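Local coordinates for nitrite oxidoreductase subunit A (Kuenenia stuttgartiensis, PDB 7B04), which binds an iron/sulfur cluster, a molybdenum atom and two MD1 ligands as a NarG-like member of the molybdopterin oxidoreductase family, at residues B[835-840]-B[1065-1070]; B[62-67]-B[74-79]. All blocks are in the same frame, centred on the assembly; numbering follows the deposited sequence.

Interaction 1. Residues B[835-840]-B[1065-1070]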
loop_
_atom_site.group_PDB
_atom_site.type_symbol
_atom_site.label_atom_id
_atom_site.label_comp_id
_atom_site.label_asym_id
_atom_site.label_seq_id
_atom_site.Cartn_x
_atom_site.Cartn_y
_atom_site.Cartn_z
ATOM N N PRO B 835 -7.633 43.416 4.472
ATOM C CA PRO B 835 -8.359 44.057 3.357
ATOM C C PRO B 835 -8.634 43.145 2.172
ATOM O O PRO B 835 -9.743 43.179 1.625
ATOM C CB PRO B 835 -7.435 45.221 2.967
ATOM C CG PRO B 835 -6.627 45.493 4.192
ATOM C CD PRO B 835 -6.410 44.153 4.830
ATOM N N GLU B 836 -7.659 42.333 1.755
ATOM C CA GLU B 836 -7.877 41.466 0.601
ATOM C C GLU B 836 -8.970 40.442 0.880
ATOM O O GLU B 836 -9.755 40.101 -0.013
ATOM C CB GLU B 836 -6.576 40.762 0.216
ATOM C CG GLU B 836 -5.436 41.698 -0.145
ATOM C CD GLU B 836 -4.601 42.091 1.059
ATOM O OE1 GLU B 836 -4.903 41.616 2.174
ATOM O OE2 GLU B 836 -3.641 42.871 0.890
ATOM N N ILE B 837 -9.046 39.955 2.119
ATOM C CA ILE B 837 -10.032 38.937 2.466
ATOM C C ILE B 837 -11.445 39.501 2.386
ATOM O O ILE B 837 -12.374 38.821 1.932
ATOM C CB ILE B 837 -9.718 38.359 3.858
ATOM C CG1 ILE B 837 -8.343 37.688 3.849
ATOM C CG2 ILE B 837 -10.785 37.368 4.283
ATOM C CD1 ILE B 837 -7.839 37.308 5.218
ATOM N N ILE B 838 -11.635 40.749 2.820
ATOM C CA ILE B 838 -12.959 41.361 2.747
ATOM C C ILE B 838 -13.333 41.659 1.300
ATOM O O ILE B 838 -14.494 41.502 0.902
ATOM C CB ILE B 838 -13.008 42.628 3.620
ATOM C CG1 ILE B 838 -12.738 42.278 5.084
ATOM C CG2 ILE B 838 -14.353 43.326 3.481
ATOM C CD1 ILE B 838 -12.522 43.486 5.968
ATOM N N GLU B 839 -12.361 42.086 0.490
ATOM C CA GLU B 839 -12.624 42.298 -0.930
ATOM C C GLU B 839 -12.994 41.000 -1.633
ATOM O O GLU B 839 -13.766 41.012 -2.598
ATOM C CB GLU B 839 -11.407 42.936 -1.602
ATOM C CG GLU B 839 -11.631 43.326 -3.057
ATOM C CD GLU B 839 -10.395 43.926 -3.698
ATOM O OE1 GLU B 839 -9.341 43.977 -3.030
ATOM O OE2 GLU B 839 -10.475 44.345 -4.873
ATOM N N TYR B 840 -12.467 39.873 -1.157
ATOM C CA TYR B 840 -12.786 38.574 -1.733
ATOM C C TYR B 840 -14.115 38.020 -1.238
ATOM O O TYR B 840 -14.629 37.065 -1.831
ATOM C CB TYR B 840 -11.663 37.578 -1.427
ATOM C CG TYR B 840 -10.332 37.951 -2.045
ATOM C CD1 TYR B 840 -10.266 38.820 -3.127
ATOM C CD2 TYR B 840 -9.141 37.446 -1.538
ATOM C CE1 TYR B 840 -9.054 39.168 -3.692
ATOM C CE2 TYR B 840 -7.923 37.791 -2.097
ATOM C CZ TYR B 840 -7.887 38.652 -3.174
ATOM O OH TYR B 840 -6.680 38.999 -3.737
ATOM N N MET B 1065 -4.985 30.428 -6.090
ATOM C CA MET B 1065 -5.894 30.980 -5.089
ATOM C C MET B 1065 -5.515 32.410 -4.732
ATOM O O MET B 1065 -4.375 32.651 -4.323
ATOM C CB MET B 1065 -5.878 30.143 -3.825
ATOM C CG MET B 1065 -6.690 28.897 -3.919
ATOM S SD MET B 1065 -5.889 27.718 -4.999
ATOM C CE MET B 1065 -6.743 26.266 -4.452
ATOM N N PRO B 1066 -6.423 33.377 -4.867
ATOM C CA PRO B 1066 -6.156 34.701 -4.287
ATOM C C PRO B 1066 -5.993 34.663 -2.777
ATOM O O PRO B 1066 -5.231 35.464 -2.221
ATOM C CB PRO B 1066 -7.387 35.521 -4.704
ATOM C CG PRO B 1066 -7.981 34.775 -5.860
ATOM C CD PRO B 1066 -7.708 33.331 -5.582
ATOM N N MET B 1067 -6.690 33.748 -2.095
ATOM C CA MET B 1067 -6.609 33.644 -0.641
ATOM C C MET B 1067 -5.260 33.129 -0.153
ATOM O O MET B 1067 -4.945 33.288 1.031
ATOM C CB MET B 1067 -7.722 32.734 -0.118
ATOM C CG MET B 1067 -9.103 33.364 -0.135
ATOM S SD MET B 1067 -9.227 34.782 0.971
ATOM C CE MET B 1067 -9.088 33.982 2.567
ATOM N N HIS B 1068 -4.463 32.516 -1.025
ATOM C CA HIS B 1068 -3.193 31.919 -0.633
ATOM C C HIS B 1068 -2.000 32.800 -0.972
ATOM O O HIS B 1068 -0.856 32.368 -0.796
ATOM C CB HIS B 1068 -3.019 30.554 -1.305
ATOM C CG HIS B 1068 -4.072 29.555 -0.941
ATOM N ND1 HIS B 1068 -4.168 28.321 -1.548
ATOM C CD2 HIS B 1068 -5.076 29.607 -0.035
ATOM C CE1 HIS B 1068 -5.185 27.655 -1.032
ATOM N NE2 HIS B 1068 -5.755 28.414 -0.113
ATOM N N GLN B 1069 -2.236 34.018 -1.452
ATOM C CA GLN B 1069 -1.186 34.895 -1.955
ATOM C C GLN B 1069 -1.254 36.264 -1.292
ATOM O O GLN B 1069 -1.033 37.299 -1.928
ATOM C CB GLN B 1069 -1.257 35.001 -3.476
ATOM C CG GLN B 1069 -1.480 33.647 -4.142
ATOM C CD GLN B 1069 -1.300 33.671 -5.640
ATOM O OE1 GLN B 1069 -0.594 34.514 -6.177
ATOM N NE2 GLN B 1069 -1.949 32.740 -6.326
ATOM N N LEU B 1070 -1.539 36.287 0.008
ATOM C CA LEU B 1070 -1.702 37.534 0.738
ATOM C C LEU B 1070 -0.357 38.112 1.161
ATOM O O LEU B 1070 0.619 37.388 1.381
ATOM C CB LEU B 1070 -2.554 37.319 1.991
ATOM C CG LEU B 1070 -3.958 36.739 1.856
ATOM C CD1 LEU B 1070 -4.703 36.880 3.171
ATOM C CD2 LEU B 1070 -4.714 37.424 0.735
#
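Tyr840 leaves helix 835-840 with its CG beside the backbone N and anti to the carbonyl carbon (chi1 -63°), which carries the ring across to Pro1066 and Met1067 of the facing loop. Met1067 answers with a chain folded at both of its later torsions (chi2 -64°), so that its sulfur and methyl curl back toward the helix although its CB does not point there. Two different sides of the tyrosine ring are used. Pro1066 lies over a face, its CB 3.5 Å from Tyr840 CE2. Met1067 SD instead comes in at the rim, 3.7 Å from Tyr840 CD2. Because the sulfur lies 84° off the ring normal, at 5.0 Å from the Tyr840 centroid, this is an edge-type Met-aromatic contact.

One turn earlier, Ile837 meets two partners at about right angles. Its CG1 is 4.0 Å from Met1067 CE, while its CD1 reaches Leu1070 CD1 at 3.8 Å. The other branch of the leucine, CD2, approaches the aliphatic root of Glu836, 3.9 Å from CB. One carboxylate oxygen of Glu836, OE1, makes a weak hydrogen bond to Ser1072 OG. Phe282 of helix 280-283 touches Ile837, Met1067 and Leu1070 alike and so adds to the apolar cluster. The loop is held independently: His1068 bonds to Thr536 and to the backbone of Asn1095, and the Leu1070 backbone to His641 and His1092.

This is plain packing of a short helix, through Glu836, Ile837 and Tyr840, against an irregular loop. No hydrogen bond bridges the two segments. With 303 Å² buried and five of the six touching residues shielded from solvent, direct cohesion between them probably rests on apolar packing and the Met-aromatic contact rather than on directional bonds.

Interaction 2. Residues B[62-67]-B[74-79]. With SF4 (iron/sulfur cluster), chain C.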
loop_
_atom_site.group_PDB
_atom_site.type_symbol
_atom_site.label_atom_id
_atom_site.label_comp_id
_atom_site.label_asym_id
_atom_site.label_seq_id
_atom_site.Cartn_x
_atom_site.Cartn_y
_atom_site.Cartn_z
ATOM N N THR B 62 22.270 -9.204 10.139
ATOM C CA THR B 62 21.098 -8.355 10.171
ATOM C C THR B 62 21.614 -6.932 10.296
ATOM O O THR B 62 22.671 -6.694 10.886
ATOM C CB THR B 62 20.183 -8.766 11.341
ATOM O OG1 THR B 62 18.982 -7.978 11.333
ATOM C CG2 THR B 62 20.901 -8.624 12.679
ATOM N N PHE B 63 20.905 -5.990 9.692
ATOM C CA PHE B 63 21.301 -4.594 9.768
ATOM C C PHE B 63 20.053 -3.732 9.843
ATOM O O PHE B 63 18.928 -4.201 9.648
ATOM C CB PHE B 63 22.254 -4.223 8.605
ATOM C CG PHE B 63 21.589 -3.920 7.286
ATOM C CD1 PHE B 63 21.609 -4.853 6.261
ATOM C CD2 PHE B 63 21.035 -2.680 7.036
ATOM C CE1 PHE B 63 21.031 -4.567 5.029
ATOM C CE2 PHE B 63 20.457 -2.393 5.811
ATOM C CZ PHE B 63 20.458 -3.337 4.807
ATOM N N THR B 64 20.270 -2.468 10.191
ATOM C CA THR B 64 19.187 -1.543 10.484
ATOM C C THR B 64 19.315 -0.238 9.705
ATOM O O THR B 64 20.389 0.367 9.675
ATOM C CB THR B 64 19.179 -1.272 11.993
ATOM O OG1 THR B 64 18.530 -2.359 12.666
ATOM C CG2 THR B 64 18.484 0.008 12.316
ATOM N N TYR B 65 18.216 0.200 9.090
ATOM C CA TYR B 65 18.156 1.488 8.404
ATOM C C TYR B 65 16.782 2.105 8.655
ATOM O O TYR B 65 15.965 1.574 9.415
ATOM C CB TYR B 65 18.445 1.362 6.901
ATOM C CG TYR B 65 17.413 0.580 6.122
ATOM C CD1 TYR B 65 17.338 -0.801 6.224
ATOM C CD2 TYR B 65 16.504 1.226 5.292
ATOM C CE1 TYR B 65 16.402 -1.519 5.511
ATOM C CE2 TYR B 65 15.557 0.516 4.582
ATOM C CZ TYR B 65 15.510 -0.857 4.698
ATOM O OH TYR B 65 14.574 -1.576 3.993
ATOM N N CYS B 66 16.530 3.239 8.004
ATOM C CA CYS B 66 15.267 3.958 8.110
ATOM C C CYS B 66 14.683 4.128 6.713
ATOM O O CYS B 66 15.340 4.682 5.825
ATOM C CB CYS B 66 15.466 5.319 8.781
ATOM S SG CYS B 66 13.978 6.347 8.875
ATOM N N CYS B 67 13.456 3.644 6.520
ATOM C CA CYS B 67 12.720 3.868 5.281
ATOM C C CYS B 67 12.079 5.249 5.333
ATOM O O CYS B 67 11.290 5.530 6.241
ATOM C CB CYS B 67 11.665 2.778 5.096
ATOM S SG CYS B 67 10.626 2.958 3.632
ATOM N N ALA B 74 8.683 7.252 8.670
ATOM C CA ALA B 74 10.128 7.099 8.862
ATOM C C ALA B 74 10.447 5.893 9.742
ATOM O O ALA B 74 11.150 5.992 10.750
ATOM C CB ALA B 74 10.741 8.377 9.437
ATOM N N CYS B 75 9.913 4.739 9.349
ATOM C CA CYS B 75 10.031 3.541 10.168
ATOM C C CYS B 75 11.487 3.127 10.338
ATOM O O CYS B 75 12.320 3.299 9.444
ATOM C CB CYS B 75 9.237 2.394 9.542
ATOM S SG CYS B 75 7.447 2.634 9.542
ATOM N N ARG B 76 11.782 2.559 11.506
ATOM C CA ARG B 76 13.087 1.982 11.789
ATOM C C ARG B 76 13.040 0.509 11.411
ATOM O O ARG B 76 12.180 -0.237 11.890
ATOM C CB ARG B 76 13.453 2.164 13.260
ATOM C CG ARG B 76 14.727 1.468 13.650
ATOM C CD ARG B 76 15.892 1.995 12.846
ATOM N NE ARG B 76 16.330 3.326 13.243
ATOM C CZ ARG B 76 17.351 3.964 12.682
ATOM N NH1 ARG B 76 18.042 3.386 11.708
ATOM N NH2 ARG B 76 17.689 5.178 13.096
ATOM N N ILE B 77 13.969 0.096 10.557
ATOM C CA ILE B 77 13.836 -1.135 9.794
ATOM C C ILE B 77 14.970 -2.098 10.113
ATOM O O ILE B 77 16.123 -1.681 10.262
ATOM C CB ILE B 77 13.828 -0.771 8.298
ATOM C CG1 ILE B 77 12.703 0.226 8.008
ATOM C CG2 ILE B 77 13.706 -1.982 7.471
ATOM C CD1 ILE B 77 11.441 -0.394 7.500
ATOM N N ARG B 78 14.643 -3.391 10.203
ATOM C CA ARG B 78 15.630 -4.459 10.365
ATOM C C ARG B 78 15.535 -5.413 9.177
ATOM O O ARG B 78 14.523 -6.103 9.011
ATOM C CB ARG B 78 15.429 -5.212 11.679
ATOM C CG ARG B 78 16.461 -6.305 11.901
ATOM C CD ARG B 78 16.364 -6.921 13.286
ATOM N NE ARG B 78 16.707 -5.968 14.338
ATOM C CZ ARG B 78 17.950 -5.632 14.672
ATOM N NH1 ARG B 78 18.981 -6.168 14.033
ATOM N NH2 ARG B 78 18.161 -4.756 15.644
ATOM N N ALA B 79 16.587 -5.461 8.364
ATOM C CA ALA B 79 16.643 -6.306 7.180
ATOM C C ALA B 79 17.565 -7.496 7.425
ATOM O O ALA B 79 18.560 -7.387 8.146
ATOM C CB ALA B 79 17.122 -5.516 5.957
HETATM FE FE1 SF4 C . 6.520 4.021 4.997
HETATM FE FE2 SF4 C . 8.813 2.539 4.926
HETATM FE FE3 SF4 C . 6.393 1.304 5.253
HETATM FE FE4 SF4 C . 7.431 2.812 7.278
HETATM S S1 SF4 C . 8.307 0.898 6.409
HETATM S S2 SF4 C . 5.284 2.843 6.512
HETATM S S3 SF4 C . 8.466 4.462 6.101
HETATM S S4 SF4 C . 7.096 2.481 3.427
#
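Ile77 packs across a β-hairpin on Tyr65 and Cys67 and reaches the iron/sulfur cluster with its tip. CB sits over a face of the Tyr65 ring, 4.0 Å from the Tyr65 centroid and only 14° off the normal, a CH-pi contact. The CG2 branch stays on this ring, 3.4 Å from Tyr65 CE1. CG1, turned anti to the carbonyl carbon (chi1 -57°), heads the other way and comes within 3.8 Å of Cys67 N. At the tip, CD1 lies 4.0 Å from Cys67 CB and 3.6 Å from S1 of the cluster, placing a hydrocarbon group against the inorganic core. The two cysteines at the loop end of the hairpin bind different irons: Cys67 SG holds FE2 at 2.3 Å, and Cys75 SG holds FE4 at an equal length. The Cys67 N to Cys75 O hydrogen bond joins the backbones of these ligands directly. With Ala74 and Ile77 they form the hairpin's share of a cluster pocket that also includes Met114 and Cys115.

Behind them, strands 62-66 and 76-79 run antiparallel at 149°. Phe63 with Ala79 and Tyr65 with Ile77 are hydrogen-bonded pairs, their side chains sharing one face; Thr64 with Arg78 and Cys66 with Arg76 are non-hydrogen-bonded pairs on the other. At the far end, Arg78 NH1 donates in its guanidinium plane to Thr62 OG1 at 3.3 Å, while that hydroxyl itself donates to Ala79 O. Arg78 NE is taken by Asn92, and Arg76 NH2 by Ile719 O.

In the fold, strand 76-82 is the middle member of a three-stranded antiparallel sheet, between 61-66 and 85-91. Met86 and Val89 of strand 85-91 pack on Ala79, Trp720 of strand 716-720 touches Tyr65, Cys66 and Arg76, and Leu248 of the neighbouring subunit B chain packs on Arg78.

From the N terminus, interaction 2 comes first: residues 62-67 turn back through only six intervening residues to meet 74-79, a local closure that shapes the cluster-binding hairpin. Interaction 1 opens much later and closes a loop of 224 residues, bringing 835-840 to 1065-1070. The two are in series, so they neither nest nor cross. The long loop includes five of the six strands of the mixed sheet that starts at 911-914, with strand 1102-1109 following afterwards. The centres of interactions 1 and 2 lie about 45 Å apart, on opposite sides of the chain's centre. Interaction 2 joins neighbouring strands of the three-stranded sheet; interaction 1 brings helix 835-840 onto the loop before strand 1075-1076.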